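Local atomic coordinates of nucleoporin NUP159 (Saccharomyces cerevisiae, PDB entry 1XIP), a protein that serves as a component of the nuclear pore complex and, through its N-terminal beta-propeller domain, tethers the helicase Dbp5 to the pore for mRNA export. Residues L43-S48 and G63-L68; N47-F52 and H96-L101; N106-L111 and L151-K156. All blocks are in the same frame, centred on the assembly; numbering follows the deposited sequence.

Following the chain from the N terminus, interaction 1 opens at strand 43-46 and closes a short loop at 63-68, joining this edge strand to the start of helix 65-73, which directly follows strand 59-64, the third strand of the same four-stranded sheet. Interaction 2 starts from the same stretch, sharing Asn47 and Ser48, but closes later, at 96-101, so the two loops cross; it ties this sheet to the next one. Interaction 3 follows in series, running from strand 107-112 to the end of strand 147-152 and reaching the sheet after that. Centres lie about 8 Å apart for interactions 1 and 2, and about 16 Å for 2 and 3, where Leu101 packs on Leu153.

Interaction 1: L43-S48 and G63-L68; sequences LDISNS and GELQLL
Ile45 and Leu65 meet across one four-stranded antiparallel sheet of the beta-propeller, where the edge strand 43-46 comes close to the start of helix 65-73. Strand 51-56 lies between strands 43-46 and 59-64 in the sheet, which explains why the two backbones stay well separated, 7.7 Å between Ile45 CA and Leu65 CA, and why side chains alone bridge the gap. The contact rests on a single branch from each residue: Ile45 CG2 touches Leu65 CD1 at 3.9 Å, with Leu65 CG a little behind, at 4.2 Å from the same Ile45 CG2. The two side chains cross at about a right angle, which fits a contact of one methyl against one branch and not a lengthwise alignment. The isoleucine torsion selects that methyl: CG1 lies beside the backbone N (chi1 -72°), leaving CG2 anti to the N and turned to the leucine. Leu65 has its CB directed at the strand, and its remaining neighbours include Tyr367 of strand 365-370 and Asp343 of strand 337-343. Ile45 also touches Tyr367, so that the pair is covered by the adjoining sheet. Asn47 stands at the margin, its OD1 4.3 Å from Leu65 CD1; the amide's polar needs are met elsewhere, OD1 accepting from Val344 N and ND2 donating to Val342 O. Glu64 takes the N-cap position, and the helix that carries Leu65 begins with the backbone bond from Leu68 N to Glu64 O, 3.2 Å long.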
# COMPACT_ATOMS: atom_id res chain seq x y z
N LEU A 43 0.45 2.32 8.93
CA LEU A 43 -0.07 3.64 9.27
C LEU A 43 -1.47 3.78 8.73
O LEU A 43 -1.73 3.49 7.56
CB LEU A 43 0.82 4.74 8.68
CG LEU A 43 0.23 6.14 8.75
CD1 LEU A 43 0.53 6.76 10.11
CD2 LEU A 43 0.75 7.01 7.65
N ASP A 44 -2.37 4.25 9.58
CA ASP A 44 -3.74 4.55 9.17
C ASP A 44 -4.21 5.82 9.85
O ASP A 44 -3.69 6.21 10.88
CB ASP A 44 -4.69 3.40 9.51
CG ASP A 44 -6.02 3.48 8.75
OD1 ASP A 44 -6.09 4.23 7.74
OD2 ASP A 44 -7.03 2.81 9.07
N ILE A 45 -5.18 6.49 9.23
CA ILE A 45 -5.70 7.74 9.74
C ILE A 45 -7.21 7.66 9.70
O ILE A 45 -7.78 7.15 8.75
CB ILE A 45 -5.21 8.91 8.88
CG1 ILE A 45 -3.72 9.17 9.13
CG2 ILE A 45 -6.09 10.15 9.12
CD1 ILE A 45 -3.11 10.27 8.26
N SER A 46 -7.84 8.13 10.75
CA SER A 46 -9.28 8.25 10.75
C SER A 46 -9.60 9.72 10.86
O SER A 46 -9.33 10.36 11.89
CB SER A 46 -9.85 7.50 11.94
OG SER A 46 -11.03 8.12 12.36
N ASN A 47 -10.14 10.26 9.79
CA ASN A 47 -10.51 11.66 9.73
C ASN A 47 -11.73 12.01 10.58
O ASN A 47 -11.89 13.17 10.99
CB ASN A 47 -10.73 12.08 8.28
CG ASN A 47 -9.43 12.18 7.50
OD1 ASN A 47 -8.64 13.09 7.72
ND2 ASN A 47 -9.20 11.24 6.61
N SER A 48 -12.60 11.02 10.83
CA SER A 48 -13.82 11.24 11.62
C SER A 48 -13.50 11.30 13.08
O SER A 48 -14.07 12.10 13.82
CB SER A 48 -14.83 10.12 11.38
OG SER A 48 -14.37 8.89 11.94
N GLY A 63 -2.66 7.72 18.46
CA GLY A 63 -2.47 9.12 18.90
C GLY A 63 -3.41 10.15 18.24
O GLY A 63 -4.11 9.85 17.29
N GLU A 64 -3.43 11.37 18.77
CA GLU A 64 -4.24 12.45 18.21
C GLU A 64 -3.67 12.98 16.88
O GLU A 64 -2.47 13.26 16.78
CB GLU A 64 -4.34 13.59 19.21
CG GLU A 64 -5.65 13.65 19.99
CD GLU A 64 -6.89 13.96 19.11
OE1 GLU A 64 -6.75 14.60 18.00
OE2 GLU A 64 -8.01 13.55 19.53
N LEU A 65 -4.52 13.11 15.86
CA LEU A 65 -4.09 13.55 14.54
C LEU A 65 -3.62 15.00 14.50
O LEU A 65 -2.57 15.30 13.90
CB LEU A 65 -5.21 13.35 13.53
CG LEU A 65 -5.00 12.88 12.09
CD1 LEU A 65 -6.10 13.48 11.22
CD2 LEU A 65 -3.63 13.18 11.52
N GLN A 66 -4.37 15.92 15.10
CA GLN A 66 -3.97 17.33 15.14
C GLN A 66 -2.58 17.47 15.76
O GLN A 66 -1.80 18.32 15.35
CB GLN A 66 -4.98 18.19 15.90
CG GLN A 66 -4.76 19.70 15.79
CD GLN A 66 -4.84 20.22 14.35
OE1 GLN A 66 -3.87 20.78 13.83
NE2 GLN A 66 -6.00 20.04 13.72
N LEU A 67 -2.29 16.62 16.74
CA LEU A 67 -1.01 16.61 17.42
C LEU A 67 0.10 16.20 16.47
O LEU A 67 1.12 16.88 16.38
CB LEU A 67 -1.04 15.67 18.62
CG LEU A 67 -0.64 16.18 20.00
CD1 LEU A 67 0.54 17.14 19.90
CD2 LEU A 67 -1.82 16.85 20.70
N LEU A 68 -0.10 15.12 15.74
CA LEU A 68 0.90 14.65 14.82
C LEU A 68 1.17 15.68 13.72
O LEU A 68 2.32 15.96 13.40
CB LEU A 68 0.47 13.32 14.22
CG LEU A 68 1.36 12.68 13.17
CD1 LEU A 68 2.71 12.33 13.77
CD2 LEU A 68 0.65 11.44 12.57

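Interaction 2: N47-F52 and H96-L101; sequences NSKSLF and HGDQVL
Across two neighbouring sheets of the beta-propeller, Lys49 meets two flat groups of the 96-101 hairpin: the peptide unit led by the Gly97 carbonyl and the carboxylate of Asp98. Lys49 NZ donates to Gly97 O at 2.7 Å, with a C=O...N angle of 150° and the donor tilted 30° out of the carbonyl plane, so it comes in at the oxygen, somewhat above that plane. The carboxylate is passed by the aliphatic part of the lysine, Lys49 CE standing 4.3 Å from Asp98 OD2. Lys49 NZ remains 5.0 Å from Asp98 OD1, too far for a salt bridge, although the opposite charge may still favour the approach. The bridge lies at the surface, from the loop joining strands 43-46 and 51-56 to the hairpin joining strands 90-96 and 99-104. That hairpin reverses through a type II' beta turn from His96 to Gln99, closed by His96 N to Gln99 O and by Gln99 N to His96 O, with Gly97 at its second position, where phi is positive. On the other side, Ser50 and Leu51 both face Ser46 in a G1 beta bulge. From CB outward the lysine chain is extended, chi2 and chi3 both anti, and it bends at chi4 (93°), which turns NZ onto the carbonyl. With a methionine here, Gly97 O would probably be left without this charged donor, and one polar tie between the two sheets would be lost. Lys49 is itself steadied at its root, its backbone N donating to Ser46 OG, while its side chain also rests on Leu113. Beside the bond, Lys49 CE lies 3.4 Å from Gly97 O.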
# COMPACT_ATOMS: atom_id res chain seq x y z
N ASN A 47 -10.14 10.26 9.79
CA ASN A 47 -10.51 11.66 9.73
C ASN A 47 -11.73 12.01 10.58
O ASN A 47 -11.89 13.17 10.99
CB ASN A 47 -10.73 12.08 8.28
CG ASN A 47 -9.43 12.18 7.50
OD1 ASN A 47 -8.64 13.09 7.72
ND2 ASN A 47 -9.20 11.24 6.61
N SER A 48 -12.60 11.02 10.83
CA SER A 48 -13.82 11.24 11.62
C SER A 48 -13.50 11.30 13.08
O SER A 48 -14.07 12.10 13.82
CB SER A 48 -14.83 10.12 11.38
OG SER A 48 -14.37 8.89 11.94
N LYS A 49 -12.60 10.44 13.53
CA LYS A 49 -12.20 10.42 14.93
C LYS A 49 -11.05 11.40 15.20
O LYS A 49 -10.76 11.71 16.35
CB LYS A 49 -11.78 9.01 15.33
CG LYS A 49 -12.91 8.15 15.70
CD LYS A 49 -12.46 6.72 15.86
CE LYS A 49 -13.65 5.79 15.88
NZ LYS A 49 -13.87 5.33 14.48
N SER A 50 -10.40 11.86 14.14
CA SER A 50 -9.17 12.64 14.23
C SER A 50 -8.06 11.87 14.98
O SER A 50 -7.50 12.38 15.96
CB SER A 50 -9.43 14.01 14.88
OG SER A 50 -8.59 15.00 14.30
N LEU A 51 -7.75 10.66 14.54
CA LEU A 51 -6.74 9.83 15.18
C LEU A 51 -5.83 9.18 14.14
O LEU A 51 -6.17 9.16 12.97
CB LEU A 51 -7.40 8.73 16.04
CG LEU A 51 -8.32 9.07 17.21
CD1 LEU A 51 -8.82 7.81 17.81
CD2 LEU A 51 -7.64 9.91 18.30
N PHE A 52 -4.68 8.66 14.59
CA PHE A 52 -3.81 7.80 13.78
C PHE A 52 -3.32 6.62 14.59
O PHE A 52 -3.15 6.72 15.82
CB PHE A 52 -2.60 8.56 13.23
CG PHE A 52 -1.59 8.95 14.30
CD1 PHE A 52 -0.45 8.15 14.52
CD2 PHE A 52 -1.78 10.07 15.08
CE1 PHE A 52 0.47 8.48 15.52
CE2 PHE A 52 -0.88 10.41 16.06
CZ PHE A 52 0.26 9.60 16.28
N HIS A 96 -11.47 0.53 12.41
CA HIS A 96 -12.68 -0.18 12.00
C HIS A 96 -13.76 0.03 13.05
O HIS A 96 -13.67 -0.49 14.15
CB HIS A 96 -12.40 -1.68 11.84
CG HIS A 96 -13.62 -2.49 11.53
ND1 HIS A 96 -14.22 -3.32 12.47
CD2 HIS A 96 -14.36 -2.61 10.40
CE1 HIS A 96 -15.27 -3.92 11.91
NE2 HIS A 96 -15.38 -3.50 10.66
N GLY A 97 -14.80 0.78 12.71
CA GLY A 97 -15.81 1.10 13.70
C GLY A 97 -15.14 1.80 14.86
O GLY A 97 -14.36 2.72 14.66
N ASP A 98 -15.41 1.34 16.07
CA ASP A 98 -14.78 1.95 17.24
C ASP A 98 -13.56 1.16 17.75
O ASP A 98 -13.25 1.18 18.93
CB ASP A 98 -15.81 2.15 18.35
CG ASP A 98 -16.65 3.42 18.14
OD1 ASP A 98 -17.56 3.42 17.26
OD2 ASP A 98 -16.46 4.47 18.81
N GLN A 99 -12.87 0.50 16.83
CA GLN A 99 -11.76 -0.37 17.15
C GLN A 99 -10.55 -0.07 16.28
O GLN A 99 -10.67 0.58 15.24
CB GLN A 99 -12.16 -1.82 16.91
CG GLN A 99 -12.96 -2.46 18.01
CD GLN A 99 -13.37 -3.89 17.66
OE1 GLN A 99 -13.24 -4.34 16.50
NE2 GLN A 99 -13.86 -4.62 18.66
N VAL A 100 -9.39 -0.56 16.70
CA VAL A 100 -8.22 -0.57 15.85
C VAL A 100 -7.77 -2.02 15.65
O VAL A 100 -7.59 -2.76 16.61
CB VAL A 100 -7.09 0.28 16.45
CG1 VAL A 100 -5.87 0.24 15.58
CG2 VAL A 100 -7.52 1.70 16.61
N LEU A 101 -7.60 -2.44 14.41
CA LEU A 101 -7.08 -3.76 14.20
C LEU A 101 -5.59 -3.69 14.02
O LEU A 101 -5.09 -2.78 13.38
CB LEU A 101 -7.77 -4.45 13.03
CG LEU A 101 -9.30 -4.53 13.12
CD1 LEU A 101 -9.87 -5.21 11.92
CD2 LEU A 101 -9.73 -5.24 14.40

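Interaction 3: N106-L111 and L151-K156; sequences NALYSL and LDLRTK
The backbones of 106-111 and 151-156 stay apart, with Leu108 CA and Leu151 CA the nearest pair at 10.7 Å, a separation that leaves the leucine side chains to make the contact. Leu108, Leu151 and Leu153 all start out toward the opposite segment. Leu108 and Leu151 meet tip to tip, Leu108 CD1 lying 4.1 Å from Leu151 CD1. The same Leu108 methyl has a second, looser neighbour, Leu153 CD2 at 4.4 Å, so one branch of Leu108 serves both partners. Placing CG anti to the backbone N (chi1 -153°) extends Leu108 out from its strand and into that pair. Both Leu108 and Leu151 are buried, and the contact is purely apolar.

Leu153 lies in the bend just after strand 147-152. There Asp152 OD1 accepts from Arg154 N at 3.0 Å, and this bond from the N two residues on defines an Asx turn; OD1 uses its anti lone pair. A longer, weak bond from Thr155 N to the same oxygen follows. These bonds are consistent with a carboxylate that takes part in fixing the bend. A weak backbone bond from Lys156 N to Asp152 O also spans it.

The contact joins two successive four-stranded sheets of the beta-propeller. Leu108 comes from the third strand of one, 107-112, and Leu151 from the third of the next, 147-152. Leu139 of strand 138-143 touches both leucines, while Leu153 reaches Leu101 of strand 99-104, and Val122 of strand 119-124 lies against Leu108 within its own sheet.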
# COMPACT_ATOMS: atom_id res chain seq x y z
N ASN A 106 1.37 -13.60 12.42
CA ASN A 106 0.84 -14.82 13.05
C ASN A 106 -0.50 -14.70 13.75
O ASN A 106 -1.17 -15.72 13.99
CB ASN A 106 1.88 -15.41 13.98
CG ASN A 106 3.19 -15.67 13.28
OD1 ASN A 106 3.31 -16.63 12.52
ND2 ASN A 106 4.17 -14.79 13.49
N ALA A 107 -0.91 -13.46 14.05
CA ALA A 107 -2.16 -13.20 14.76
C ALA A 107 -2.73 -11.81 14.50
O ALA A 107 -2.01 -10.89 14.14
CB ALA A 107 -1.97 -13.43 16.27
N LEU A 108 -4.04 -11.67 14.69
CA LEU A 108 -4.78 -10.42 14.54
C LEU A 108 -5.24 -9.94 15.91
O LEU A 108 -5.67 -10.75 16.74
CB LEU A 108 -6.01 -10.68 13.67
CG LEU A 108 -6.70 -9.62 12.79
CD1 LEU A 108 -8.23 -9.76 12.92
CD2 LEU A 108 -6.27 -8.19 13.05
N TYR A 109 -5.18 -8.63 16.16
CA TYR A 109 -5.52 -8.07 17.48
C TYR A 109 -6.45 -6.90 17.36
O TYR A 109 -6.43 -6.18 16.35
CB TYR A 109 -4.27 -7.61 18.25
CG TYR A 109 -3.26 -8.69 18.44
CD1 TYR A 109 -3.44 -9.68 19.41
CD2 TYR A 109 -2.12 -8.75 17.63
CE1 TYR A 109 -2.51 -10.70 19.58
CE2 TYR A 109 -1.18 -9.77 17.79
CZ TYR A 109 -1.39 -10.74 18.77
OH TYR A 109 -0.48 -11.74 18.94
N SER A 110 -7.24 -6.68 18.41
CA SER A 110 -8.20 -5.58 18.49
C SER A 110 -7.95 -4.70 19.70
O SER A 110 -7.83 -5.20 20.83
CB SER A 110 -9.60 -6.15 18.63
OG SER A 110 -10.43 -5.68 17.60
N LEU A 111 -7.89 -3.39 19.49
CA LEU A 111 -7.90 -2.45 20.61
C LEU A 111 -9.20 -1.66 20.62
O LEU A 111 -9.61 -1.10 19.62
CB LEU A 111 -6.69 -1.52 20.55
CG LEU A 111 -6.74 -0.26 21.40
CD1 LEU A 111 -6.36 -0.57 22.83
CD2 LEU A 111 -5.83 0.79 20.81
N LEU A 151 -12.15 -13.16 6.33
CA LEU A 151 -12.54 -13.15 7.73
C LEU A 151 -13.68 -12.17 7.94
O LEU A 151 -13.51 -10.97 7.71
CB LEU A 151 -11.37 -12.74 8.61
CG LEU A 151 -11.12 -13.44 9.96
CD1 LEU A 151 -10.72 -12.44 11.02
CD2 LEU A 151 -12.30 -14.30 10.42
N ASP A 152 -14.84 -12.67 8.37
CA ASP A 152 -15.92 -11.79 8.79
C ASP A 152 -15.64 -11.27 10.19
O ASP A 152 -15.44 -12.04 11.12
CB ASP A 152 -17.29 -12.50 8.74
CG ASP A 152 -18.46 -11.51 8.69
OD1 ASP A 152 -18.71 -10.81 9.70
OD2 ASP A 152 -19.20 -11.35 7.70
N LEU A 153 -15.61 -9.96 10.33
CA LEU A 153 -15.27 -9.36 11.61
C LEU A 153 -16.41 -9.41 12.63
O LEU A 153 -16.17 -9.41 13.84
CB LEU A 153 -14.71 -7.95 11.41
CG LEU A 153 -13.31 -7.95 10.77
CD1 LEU A 153 -12.93 -6.54 10.30
CD2 LEU A 153 -12.23 -8.54 11.70
N ARG A 154 -17.64 -9.49 12.14
CA ARG A 154 -18.82 -9.60 13.01
C ARG A 154 -18.98 -11.00 13.65
O ARG A 154 -19.34 -11.10 14.82
CB ARG A 154 -20.10 -9.21 12.23
CG ARG A 154 -20.89 -8.03 12.84
CD ARG A 154 -21.90 -7.36 11.87
NE ARG A 154 -23.30 -7.56 12.28
CZ ARG A 154 -24.25 -8.15 11.53
NH1 ARG A 154 -23.96 -8.62 10.32
NH2 ARG A 154 -25.50 -8.29 12.00
N THR A 155 -18.69 -12.06 12.88
CA THR A 155 -18.98 -13.45 13.29
C THR A 155 -17.73 -14.31 13.54
O THR A 155 -17.85 -15.45 13.98
CB THR A 155 -19.87 -14.17 12.23
OG1 THR A 155 -19.03 -14.82 11.27
CG2 THR A 155 -20.66 -13.17 11.37
N LYS A 156 -16.56 -13.77 13.21
CA LYS A 156 -15.26 -14.45 13.33
C LYS A 156 -15.04 -15.70 12.45
O LYS A 156 -13.99 -16.36 12.56
CB LYS A 156 -14.91 -14.72 14.80
CG LYS A 156 -14.27 -13.52 15.52
CD LYS A 156 -15.20 -12.93 16.61
CE LYS A 156 -14.71 -11.56 17.11
NZ LYS A 156 -14.80 -11.44 18.60